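Local coordinates for betaine aldehyde dehydrogenase (Staphylococcus aureus subsp. aureus COL, PDB 4QTO), which catalyses the NAD-dependent oxidation of betaine aldehyde to glycine betaine, as expected of a member of the aldehyde dehydrogenase family, at residues Ile76-Arg80 and His247-Asp251; Val171-Ile177 and Val250-Thr256; Arg34-Asp38 and Asp71-Ala75; Ser85-Ser89 and Phe225-Thr229; Val64-Lys69 and Leu234-Val240. All coordinates share one frame; numbering follows the deposited sequence.

Contact 1: residues Ile76-Arg80 and His247-Asp251; sequences ILAAR and HKEVD
A single guanidinium group, that of R80, takes three acceptors from one short segment: the carboxylates of E249 and D251 and the backbone carbonyl O of E249. R80 NH2 gives two bonds, to E249 O and to D251 OD2, both at 2.8 Å, the latter on the syn side but somewhat out of the carboxylate plane. The N-H to E249 O arrives above the carbonyl plane, 39° out of it. NE reaches E249 OE1 at 3.0 Å, a salt bridge whose hydrogen-bond angle of 123° marks it as weak. The R80 chain is bent at chi2 and chi3, which brings the guanidinium up to the turn, with its plane steeply inclined to both carboxylates.

The apolar half lies one helical turn earlier. I76 CG2 sits over one face of the H247 imidazole, 4.1 Å from the ring centroid, as a CH-pi contact, and it also touches V250 CG2. L77 CD2 meets H247 CE1 obliquely. The imidazole is itself tethered, since ND1 accepts from E249 N (3.0 Å) close to the ring plane, inside the type I turn H247-V250.

Beyond the two segments, R80 NH1 forms a salt bridge with E84, and R80 packs on K462 of the second subunit. Helix 69-85 packs against the link between helix 237-246 and strand 252-256, while I76 and A79 rest on V202 of strand 200-204.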
# COMPACT_ATOMS: atom_id res chain seq x y z
N ILE A 76 21.02 -0.52 27.99
CA ILE A 76 21.20 -0.38 26.53
C ILE A 76 22.08 -1.53 25.97
O ILE A 76 21.78 -2.11 24.91
CB ILE A 76 21.80 1.00 26.21
CG1 ILE A 76 20.73 2.07 26.46
CG2 ILE A 76 22.30 1.06 24.76
CD1 ILE A 76 21.29 3.47 26.51
N LEU A 77 23.14 -1.87 26.69
CA LEU A 77 24.00 -2.95 26.24
C LEU A 77 23.27 -4.29 26.27
O LEU A 77 23.48 -5.13 25.40
CB LEU A 77 25.29 -3.01 27.04
CG LEU A 77 26.21 -1.80 26.83
CD1 LEU A 77 27.42 -1.90 27.76
CD2 LEU A 77 26.66 -1.68 25.39
N ALA A 78 22.38 -4.47 27.23
CA ALA A 78 21.57 -5.70 27.30
C ALA A 78 20.58 -5.77 26.16
O ALA A 78 20.36 -6.84 25.58
CB ALA A 78 20.85 -5.80 28.62
N ALA A 79 19.97 -4.63 25.84
CA ALA A 79 19.05 -4.54 24.70
C ALA A 79 19.77 -4.90 23.41
O ALA A 79 19.25 -5.62 22.53
CB ALA A 79 18.45 -3.14 24.64
N ARG A 80 21.00 -4.37 23.24
CA ARG A 80 21.79 -4.69 22.08
C ARG A 80 22.11 -6.17 22.01
O ARG A 80 21.99 -6.80 20.95
CB ARG A 80 23.09 -3.84 22.05
CG ARG A 80 24.13 -4.25 21.00
CD ARG A 80 23.60 -4.23 19.57
NE ARG A 80 23.20 -2.88 19.19
CZ ARG A 80 22.38 -2.59 18.19
NH1 ARG A 80 21.86 -3.54 17.43
NH2 ARG A 80 22.07 -1.33 17.96
N HIS A 247 23.92 7.33 23.37
CA HIS A 247 24.72 6.11 23.33
C HIS A 247 24.85 5.58 21.90
O HIS A 247 23.87 5.59 21.11
CB HIS A 247 24.10 5.04 24.23
CG HIS A 247 25.06 3.98 24.62
ND1 HIS A 247 25.40 2.95 23.77
CD2 HIS A 247 25.81 3.82 25.73
CE1 HIS A 247 26.29 2.18 24.36
NE2 HIS A 247 26.56 2.68 25.56
N LYS A 248 26.03 5.09 21.56
CA LYS A 248 26.29 4.62 20.21
C LYS A 248 25.52 3.37 19.80
O LYS A 248 25.35 3.12 18.61
CB LYS A 248 27.80 4.37 20.00
CG LYS A 248 28.35 3.19 20.75
CD LYS A 248 29.83 2.99 20.39
CE LYS A 248 30.26 1.58 20.75
NZ LYS A 248 31.70 1.29 20.46
N GLU A 249 25.04 2.61 20.77
CA GLU A 249 24.30 1.36 20.47
C GLU A 249 22.81 1.56 20.27
O GLU A 249 22.09 0.58 20.03
CB GLU A 249 24.53 0.29 21.54
CG GLU A 249 25.97 -0.17 21.60
CD GLU A 249 26.47 -0.78 20.31
OE1 GLU A 249 25.68 -1.31 19.49
OE2 GLU A 249 27.71 -0.78 20.12
N VAL A 250 22.33 2.79 20.33
CA VAL A 250 20.92 3.09 20.12
C VAL A 250 20.66 3.43 18.64
O VAL A 250 21.42 4.20 18.05
CB VAL A 250 20.47 4.26 21.01
CG1 VAL A 250 19.02 4.65 20.74
CG2 VAL A 250 20.64 3.89 22.48
N ASP A 251 19.59 2.86 18.07
CA ASP A 251 19.20 3.12 16.67
C ASP A 251 18.06 4.14 16.51
O ASP A 251 17.93 4.75 15.46
CB ASP A 251 18.82 1.80 16.00
CG ASP A 251 20.00 0.84 15.94
OD1 ASP A 251 21.04 1.16 15.30
OD2 ASP A 251 19.91 -0.23 16.61
O HOH W 1 20.84 -3.01 14.87

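Contact 2: residues Val171-Ile177 and Val250-Thr256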
# COMPACT_ATOMS: atom_id res chain seq x y z
N VAL A 171 14.14 -1.70 13.55
CA VAL A 171 15.16 -0.62 13.51
C VAL A 171 16.37 -0.98 14.37
O VAL A 171 17.50 -0.62 14.04
CB VAL A 171 14.53 0.76 13.82
CG1 VAL A 171 14.09 0.87 15.26
CG2 VAL A 171 15.47 1.90 13.44
N GLY A 172 16.14 -1.66 15.50
CA GLY A 172 17.18 -2.15 16.35
C GLY A 172 16.87 -1.90 17.81
O GLY A 172 15.83 -2.32 18.31
N VAL A 173 17.79 -1.23 18.47
CA VAL A 173 17.67 -0.89 19.87
C VAL A 173 17.03 0.50 19.95
O VAL A 173 17.53 1.46 19.32
CB VAL A 173 19.06 -0.87 20.52
CG1 VAL A 173 19.00 -0.26 21.92
CG2 VAL A 173 19.66 -2.25 20.56
N VAL A 174 15.97 0.62 20.75
CA VAL A 174 15.27 1.88 20.87
C VAL A 174 15.20 2.35 22.31
O VAL A 174 14.98 1.53 23.22
CB VAL A 174 13.82 1.77 20.37
CG1 VAL A 174 13.15 3.15 20.40
CG2 VAL A 174 13.78 1.17 18.97
N THR A 175 15.41 3.64 22.53
CA THR A 175 15.25 4.25 23.85
C THR A 175 13.94 5.06 23.78
O THR A 175 13.61 5.70 22.76
CB THR A 175 16.43 5.06 24.33
OG1 THR A 175 16.72 6.07 23.38
CG2 THR A 175 17.63 4.14 24.54
N GLN A 176 13.18 5.01 24.87
CA GLN A 176 11.83 5.54 24.90
C GLN A 176 11.67 6.34 26.19
O GLN A 176 11.85 5.78 27.27
CB GLN A 176 10.82 4.41 24.81
CG GLN A 176 10.95 3.59 23.52
CD GLN A 176 10.07 2.36 23.47
OE1 GLN A 176 9.84 1.71 24.47
NE2 GLN A 176 9.61 2.04 22.27
N ILE A 177 11.31 7.61 26.06
CA ILE A 177 11.21 8.53 27.23
C ILE A 177 9.82 9.14 27.19
O ILE A 177 9.43 9.75 26.19
CB ILE A 177 12.31 9.61 27.18
CG1 ILE A 177 13.69 8.94 27.24
CG2 ILE A 177 12.11 10.61 28.29
CD1 ILE A 177 14.84 9.88 26.91
N VAL A 250 22.33 2.79 20.33
CA VAL A 250 20.92 3.09 20.12
C VAL A 250 20.66 3.43 18.64
O VAL A 250 21.42 4.20 18.05
CB VAL A 250 20.47 4.26 21.01
CG1 VAL A 250 19.02 4.65 20.74
CG2 VAL A 250 20.64 3.89 22.48
N ASP A 251 19.59 2.86 18.07
CA ASP A 251 19.20 3.12 16.67
C ASP A 251 18.06 4.14 16.51
O ASP A 251 17.93 4.75 15.46
CB ASP A 251 18.82 1.80 16.00
CG ASP A 251 20.00 0.84 15.94
OD1 ASP A 251 21.04 1.16 15.30
OD2 ASP A 251 19.91 -0.23 16.61
N LEU A 252 17.24 4.30 17.56
CA LEU A 252 16.14 5.28 17.55
C LEU A 252 15.93 5.77 18.97
O LEU A 252 15.86 4.96 19.91
CB LEU A 252 14.83 4.63 17.08
CG LEU A 252 13.53 5.45 17.24
CD1 LEU A 252 13.50 6.63 16.30
CD2 LEU A 252 12.31 4.56 17.04
N VAL A 253 15.83 7.09 19.11
CA VAL A 253 15.46 7.73 20.38
C VAL A 253 14.05 8.29 20.16
O VAL A 253 13.83 9.09 19.24
CB VAL A 253 16.40 8.89 20.73
CG1 VAL A 253 15.94 9.54 22.04
CG2 VAL A 253 17.82 8.41 20.80
N SER A 254 13.09 7.85 20.96
CA SER A 254 11.70 8.28 20.88
C SER A 254 11.36 9.03 22.18
O SER A 254 11.30 8.40 23.23
CB SER A 254 10.74 7.12 20.66
OG SER A 254 9.40 7.60 20.57
N PHE A 255 11.09 10.33 22.08
CA PHE A 255 10.87 11.18 23.26
C PHE A 255 9.57 11.96 23.13
O PHE A 255 9.29 12.52 22.08
CB PHE A 255 12.02 12.15 23.40
CG PHE A 255 11.80 13.24 24.41
CD1 PHE A 255 12.09 13.04 25.75
CD2 PHE A 255 11.27 14.46 24.02
CE1 PHE A 255 11.87 14.04 26.67
CE2 PHE A 255 11.07 15.47 24.94
CZ PHE A 255 11.36 15.25 26.27
N THR A 256 8.78 11.94 24.21
CA THR A 256 7.57 12.73 24.30
C THR A 256 7.74 13.57 25.57
O THR A 256 7.98 13.01 26.64
CB THR A 256 6.33 11.84 24.37
OG1 THR A 256 6.23 11.09 23.13
CG2 THR A 256 5.08 12.69 24.53
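V174, in one of its two deposited conformers, and L252 lie side by side and point the same way, V174 CG1 meeting L252 CD2 at 3.7 Å, whereas I177 and F255 cross at a slant on the opposite face of the sheet. There I177 CG2 comes to the edge of the phenyl ring, 3.5 Å from F255 CD1, while the ring packs against I265 of helix 259-269. T175 belongs to this second face too: its side chain crosses that of V250 at about a right angle, T175 CG2 3.7 Å from V250 CG2, and OG1, hydrogen-bonded to M244 O, also touches V253 CG2.

The two strands, 173-177 and 252-256, are parallel neighbours at the heart of the Rossmann-type NAD-binding domain of aldehyde dehydrogenases. Their backbone bonds alternate, as in T175 N to L252 O (3.0 Å) and S254 N to T175 O.

At the entry end a side chain finishes the pattern: D251 OD2, also salt-bridged to R80, accepts V173 N at 3.0 Å through its anti lone pair, while V173 O takes D251 N (2.8 Å). G172 CA lies 3.3 Å from D251 OD2. At the far end, S254 OG and T256 OG1 both bond to K190 NZ.

Contact 3: residues Arg34-Asp38 and Asp71-Ala75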
# COMPACT_ATOMS: atom_id res chain seq x y z
N ARG A 34 11.53 -1.26 41.92
CA ARG A 34 12.79 -1.34 41.20
C ARG A 34 12.76 -1.18 39.70
O ARG A 34 11.72 -1.12 39.08
CB ARG A 34 13.39 -2.74 41.50
CG ARG A 34 13.78 -2.94 42.97
CD ARG A 34 14.42 -4.29 43.12
NE ARG A 34 14.99 -4.45 44.45
CZ ARG A 34 15.88 -5.39 44.76
NH1 ARG A 34 16.37 -5.45 46.00
NH2 ARG A 34 16.31 -6.25 43.85
N GLN A 35 13.97 -1.00 39.16
CA GLN A 35 14.18 -0.94 37.72
C GLN A 35 14.13 -2.38 37.21
O GLN A 35 14.23 -3.34 38.00
CB GLN A 35 15.57 -0.36 37.44
CG GLN A 35 15.75 1.02 38.03
CD GLN A 35 17.07 1.65 37.68
OE1 GLN A 35 17.11 2.55 36.84
NE2 GLN A 35 18.15 1.18 38.29
N TYR A 36 14.02 -2.55 35.89
CA TYR A 36 14.01 -3.87 35.27
C TYR A 36 15.06 -3.89 34.19
O TYR A 36 14.90 -3.24 33.16
CB TYR A 36 12.63 -4.22 34.71
CG TYR A 36 12.50 -5.66 34.25
CD1 TYR A 36 12.43 -6.69 35.15
CD2 TYR A 36 12.43 -5.97 32.90
CE1 TYR A 36 12.26 -8.00 34.73
CE2 TYR A 36 12.26 -7.28 32.48
CZ TYR A 36 12.19 -8.28 33.42
OH TYR A 36 12.01 -9.63 33.07
N ILE A 37 16.17 -4.57 34.44
CA ILE A 37 17.28 -4.57 33.54
C ILE A 37 17.74 -5.99 33.24
O ILE A 37 18.06 -6.77 34.16
CB ILE A 37 18.47 -3.73 34.11
CG1 ILE A 37 18.01 -2.32 34.48
CG2 ILE A 37 19.62 -3.71 33.12
CD1 ILE A 37 19.09 -1.42 35.07
N ASP A 38 17.75 -6.34 31.97
CA ASP A 38 18.24 -7.62 31.54
C ASP A 38 17.57 -8.78 32.28
O ASP A 38 18.24 -9.70 32.82
CB ASP A 38 19.77 -7.67 31.68
CG ASP A 38 20.42 -8.65 30.72
OD1 ASP A 38 19.76 -9.16 29.80
OD2 ASP A 38 21.64 -8.86 30.85
N ASP A 71 23.52 2.36 35.15
CA ASP A 71 22.36 1.44 35.02
C ASP A 71 21.77 1.58 33.59
O ASP A 71 21.46 0.58 32.91
CB ASP A 71 21.28 1.77 36.05
CG ASP A 71 21.67 1.42 37.48
OD1 ASP A 71 22.42 0.44 37.69
OD2 ASP A 71 21.16 2.11 38.41
N ALA A 72 21.62 2.82 33.11
CA ALA A 72 21.04 3.06 31.79
C ALA A 72 21.94 2.45 30.72
O ALA A 72 21.46 1.82 29.78
CB ALA A 72 20.85 4.55 31.51
N GLU A 73 23.26 2.62 30.87
CA GLU A 73 24.21 2.03 29.93
C GLU A 73 24.10 0.50 29.94
O GLU A 73 24.09 -0.14 28.87
CB GLU A 73 25.65 2.44 30.32
CG GLU A 73 26.03 3.90 30.10
CD GLU A 73 27.30 4.34 30.85
OE1 GLU A 73 28.02 3.48 31.42
OE2 GLU A 73 27.58 5.56 30.90
N ARG A 74 24.00 -0.10 31.12
CA ARG A 74 23.87 -1.55 31.21
C ARG A 74 22.59 -2.06 30.51
O ARG A 74 22.61 -3.09 29.82
CB ARG A 74 23.91 -2.04 32.69
CG ARG A 74 24.11 -3.53 32.79
CD ARG A 74 24.45 -3.99 34.21
NE ARG A 74 23.34 -3.92 35.15
CZ ARG A 74 22.38 -4.83 35.29
NH1 ARG A 74 22.34 -5.91 34.50
NH2 ARG A 74 21.46 -4.65 36.20
N ALA A 75 21.51 -1.32 30.66
CA ALA A 75 20.24 -1.66 29.99
C ALA A 75 20.36 -1.58 28.47
O ALA A 75 19.91 -2.46 27.74
CB ALA A 75 19.14 -0.75 30.44
O HOH W 2 20.26 -7.22 35.57
O HOH W 3 23.40 -6.93 31.95
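I37 lies over the guanidinium of R74, its CG2 methyl 3.7 Å from R74 CZ and displaced from the middle of one face toward the rim. The same methyl reaches A75 CB at 4.0 Å, and the other branch of the side chain sends CD1 across D71, 4.0 Å from D71 CB. Both branches of one isoleucine thus rest on the helix. A chi1 of -55° sets I37 CG1 beside the backbone N and leaves CG2 anti to it, which takes CG2 to R74 and A75 and CD1 to D71.

Polar contacts flank this apolar centre. Q35 NE2 donates to D71 OD2 at 3.2 Å; the acceptor lies in the amide plane, but the donor stands above the carboxylate, 70° out of its plane. At the edge of the R74 guanidinium, two waters bind NH1: one links it to I37 O and the other to D38 OD2.

The second shell fixes these groups. D71 OD2 also accepts from the backbone N of A45 and of T68, so the Q35 amide is one of three donors to that oxygen, while Q35 OE1 takes L234 N. D38 is held by a salt bridge from its OD1 to R81, farther along the helix.

The arrangement is that of a two-stranded antiparallel hairpin, 35-37 with 40-42, laid against the start of helix 69-85 in this aldehyde dehydrogenase fold.

Contact 4: residues Ser85-Ser89 and Phe225-Thr229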
# COMPACT_ATOMS: atom_id res chain seq x y z
N SER A 85 21.09 -11.46 19.46
CA SER A 85 20.83 -12.89 19.66
C SER A 85 19.74 -13.39 18.72
O SER A 85 19.67 -14.60 18.43
CB SER A 85 20.38 -13.18 21.10
OG SER A 85 18.98 -12.83 21.26
N GLY A 86 18.86 -12.49 18.29
CA GLY A 86 17.75 -12.84 17.41
C GLY A 86 16.54 -13.47 18.05
O GLY A 86 15.56 -13.75 17.37
N GLU A 87 16.58 -13.71 19.36
CA GLU A 87 15.47 -14.44 20.01
C GLU A 87 14.12 -13.73 19.83
O GLU A 87 13.07 -14.40 19.70
CB GLU A 87 15.75 -14.66 21.47
CG GLU A 87 16.94 -15.52 21.78
CD GLU A 87 17.02 -15.53 23.28
OE1 GLU A 87 16.08 -16.11 23.88
OE2 GLU A 87 17.91 -14.85 23.85
N TRP A 88 14.12 -12.40 19.81
CA TRP A 88 12.89 -11.66 19.53
C TRP A 88 12.87 -11.11 18.11
O TRP A 88 11.84 -11.14 17.41
CB TRP A 88 12.70 -10.52 20.55
CG TRP A 88 11.34 -9.91 20.49
CD1 TRP A 88 11.02 -8.63 20.20
CD2 TRP A 88 10.11 -10.58 20.73
NE1 TRP A 88 9.65 -8.45 20.23
CE2 TRP A 88 9.07 -9.64 20.56
CE3 TRP A 88 9.78 -11.89 21.06
CZ2 TRP A 88 7.74 -9.96 20.70
CZ3 TRP A 88 8.43 -12.20 21.21
CH2 TRP A 88 7.45 -11.25 21.03
N SER A 89 14.01 -10.61 17.65
CA SER A 89 14.06 -9.99 16.34
C SER A 89 13.85 -10.93 15.19
O SER A 89 13.47 -10.46 14.11
CB SER A 89 15.37 -9.16 16.21
OG SER A 89 16.52 -10.03 16.29
N PHE A 225 9.22 -12.34 27.54
CA PHE A 225 10.06 -11.87 26.44
C PHE A 225 11.51 -12.25 26.72
O PHE A 225 11.90 -12.34 27.89
CB PHE A 225 9.93 -10.35 26.25
CG PHE A 225 8.55 -9.93 25.87
CD1 PHE A 225 8.15 -9.95 24.54
CD2 PHE A 225 7.59 -9.60 26.84
CE1 PHE A 225 6.85 -9.64 24.20
CE2 PHE A 225 6.29 -9.29 26.50
CZ PHE A 225 5.90 -9.32 25.16
N PRO A 226 12.32 -12.41 25.66
CA PRO A 226 13.70 -12.81 25.90
C PRO A 226 14.45 -11.78 26.74
O PRO A 226 14.18 -10.59 26.68
CB PRO A 226 14.28 -12.94 24.49
CG PRO A 226 13.08 -13.23 23.63
CD PRO A 226 11.99 -12.40 24.23
N LYS A 227 15.37 -12.27 27.56
CA LYS A 227 16.14 -11.45 28.44
C LYS A 227 16.83 -10.31 27.68
O LYS A 227 17.52 -10.57 26.70
CB LYS A 227 17.17 -12.37 29.10
CG LYS A 227 17.98 -11.77 30.17
CD LYS A 227 18.95 -12.83 30.71
CE LYS A 227 19.82 -12.23 31.79
NZ LYS A 227 20.83 -13.21 32.28
N GLY A 228 16.63 -9.08 28.12
CA GLY A 228 17.19 -7.90 27.50
C GLY A 228 16.29 -7.23 26.47
O GLY A 228 16.55 -6.10 26.07
N THR A 229 15.22 -7.90 26.03
CA THR A 229 14.31 -7.32 25.03
C THR A 229 13.57 -6.08 25.56
O THR A 229 13.33 -5.13 24.80
CB THR A 229 13.24 -8.35 24.60
OG1 THR A 229 13.91 -9.48 24.03
CG2 THR A 229 12.31 -7.79 23.52
O HOH W 4 18.29 -12.48 25.13
O HOH W 5 15.75 -10.88 22.31
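Two connecting loops meet here, one leaving helix 69-85 through G86, with its positive phi, and an S85 ST turn, the other folded into a type II turn from P226 to T229. They lie at the periphery of the Rossmann-type part of the fold, where F225 touches helices 93-109 and 183-197.

The edge of the F225 ring points at the face of the six-membered ring of W88 in a T-shaped pair, centroids 5.0 Å apart and planes at 81°, with F225 CE1 3.6 Å from W88 CH2. P226 CD lies obliquely 3.9 Å from W88 CE3, and T229 CG2 is 3.7 Å from W88 CD1. Because CG stands anti to the backbone N (chi1 -168°), the indole reaches across all three residues, while NE1 bonds to L195 O.

E87 runs past P226 in the opposite sense, with CB 3.7 Å from P226 CG. Its carboxylate is tied to the turn through a water donating to E87 OE2 and K227 O.

P226 O accepts twice from the same face of its plane, from T229 N and T229 OG1. A further water donates to T229 OG1 at 2.9 Å and accepts weakly from W88 N.

Contact 5: residues Val64-Lys69 and Leu234-Val240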
# COMPACT_ATOMS: atom_id res chain seq x y z
N VAL A 64 10.65 4.75 44.94
CA VAL A 64 11.23 3.92 43.91
C VAL A 64 12.73 4.16 43.74
O VAL A 64 13.28 5.19 44.18
CB VAL A 64 10.54 4.15 42.53
CG1 VAL A 64 9.05 3.86 42.63
CG2 VAL A 64 10.78 5.58 42.06
N SER A 65 13.39 3.20 43.10
CA SER A 65 14.81 3.36 42.78
C SER A 65 15.03 4.56 41.86
O SER A 65 14.20 4.87 41.00
CB SER A 65 15.34 2.15 42.04
OG SER A 65 15.29 1.01 42.87
N GLU A 66 16.15 5.25 42.07
CA GLU A 66 16.56 6.41 41.24
C GLU A 66 17.90 5.95 40.60
O GLU A 66 18.98 6.03 41.23
CB GLU A 66 16.75 7.63 42.10
CG GLU A 66 17.21 8.88 41.35
CD GLU A 66 16.08 9.65 40.68
OE1 GLU A 66 14.91 9.21 40.66
OE2 GLU A 66 16.38 10.79 40.26
N GLY A 67 17.80 5.44 39.39
CA GLY A 67 18.92 4.83 38.69
C GLY A 67 20.05 5.76 38.28
O GLY A 67 19.87 6.98 38.21
N THR A 68 21.20 5.16 37.99
CA THR A 68 22.36 5.89 37.57
C THR A 68 22.60 5.79 36.06
O THR A 68 22.03 4.94 35.35
CB THR A 68 23.63 5.37 38.26
OG1 THR A 68 23.93 4.05 37.80
CG2 THR A 68 23.45 5.36 39.75
N LYS A 69 23.51 6.62 35.56
CA LYS A 69 23.80 6.57 34.14
C LYS A 69 24.45 5.23 33.78
O LYS A 69 24.28 4.75 32.64
CB LYS A 69 24.67 7.75 33.71
CG LYS A 69 26.08 7.74 34.21
CD LYS A 69 26.78 9.01 33.70
CE LYS A 69 28.26 9.03 34.03
NZ LYS A 69 28.53 8.97 35.49
N LEU A 234 14.53 3.93 35.87
CA LEU A 234 13.76 4.88 36.63
C LEU A 234 14.70 5.99 37.08
O LEU A 234 15.76 5.71 37.64
CB LEU A 234 13.14 4.23 37.86
CG LEU A 234 12.15 3.08 37.63
CD1 LEU A 234 11.74 2.42 38.93
CD2 LEU A 234 10.92 3.53 36.87
N GLY A 235 14.29 7.21 36.85
CA GLY A 235 15.12 8.29 37.35
C GLY A 235 15.03 9.59 36.62
O GLY A 235 14.32 9.71 35.66
N ALA A 236 15.84 10.51 37.09
CA ALA A 236 15.95 11.87 36.55
C ALA A 236 16.46 11.93 35.15
O ALA A 236 17.50 11.34 34.83
CB ALA A 236 16.90 12.67 37.43
N GLY A 237 15.76 12.68 34.30
CA GLY A 237 16.20 12.88 32.94
C GLY A 237 17.57 13.56 32.99
O GLY A 237 18.45 13.27 32.18
N SER A 238 17.78 14.42 33.98
CA SER A 238 19.06 15.12 34.13
C SER A 238 20.26 14.19 34.43
O SER A 238 21.41 14.59 34.20
CB SER A 238 18.96 16.20 35.22
OG SER A 238 18.73 15.61 36.49
N GLU A 239 19.98 12.98 34.94
CA GLU A 239 21.01 12.00 35.28
C GLU A 239 21.22 10.93 34.19
O GLU A 239 22.35 10.59 33.84
CB GLU A 239 20.70 11.34 36.64
CG GLU A 239 21.82 10.41 37.16
CD GLU A 239 21.72 10.03 38.64
OE1 GLU A 239 20.70 10.39 39.27
OE2 GLU A 239 22.67 9.41 39.21
N VAL A 240 20.15 10.41 33.62
CA VAL A 240 20.30 9.32 32.65
C VAL A 240 19.90 9.66 31.21
O VAL A 240 20.07 8.84 30.28
CB VAL A 240 19.52 8.09 33.13
CG1 VAL A 240 19.94 7.75 34.56
CG2 VAL A 240 18.02 8.28 33.05
O HOH W 6 20.87 8.26 41.27
O HOH W 7 18.67 12.10 40.83
O HOH W 8 18.48 9.27 38.28
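G67 N donates to L234 O at 2.7 Å, and round this short, nearly straight bond the two backbones come closest. L234 CB presses on S65 O (3.4 Å), its CD1 reaches V64 CB, and both V64 and L234 touch I214 of helix 211-223. Further along the chain, V240 CG1 packs against T68 O at 3.6 Å.

The segments hold the starts of two helices: T68 is the N-cap of helix 69-85, its OG1 bonded weakly to E70 N, and A236 occupies the N-cap position of helix 237-246, which sits between strands 230-232 and 252-256 in the Rossmann-type domain.

The other side is wet. E66 leaves the backbone pointing away, then bends at chi2 (82°), which brings OE2 to A236 N in a weak bond of 3.2 Å; OE1 is paired with R50. E239, in one of two deposited conformers, extends toward the same region, its carboxylate packing on G67 and T68. E66 OE2 and E239 OE1, 4.4 Å apart, would probably repel each other, and a water donating to both may ease this. A second water, bound to G67 O at 2.7 Å, donates also to E239 OE1 and accepts from A236 N.

How the contacts relate
From the N terminus, contact 3 closes first, folding strand 35-37 onto helix 69-85. Contact 5 opens inside that loop, at the strand 59-65 end, and crosses contact 3 to reach 234-240; Q35 and L234 link the two. Contact 1, farther along helix 69-85, crosses contact 5 and closes on 247-251. Contact 4, from the end of that helix, nests within the loops of both contact 1 and contact 5. Contact 2 opens at 171-177, crosses contacts 4 and 5, and shares V250 and D251 with contact 1. Together they fasten helix 69-85 and the N-terminal hairpins to the central mixed sheet, in its parallel core.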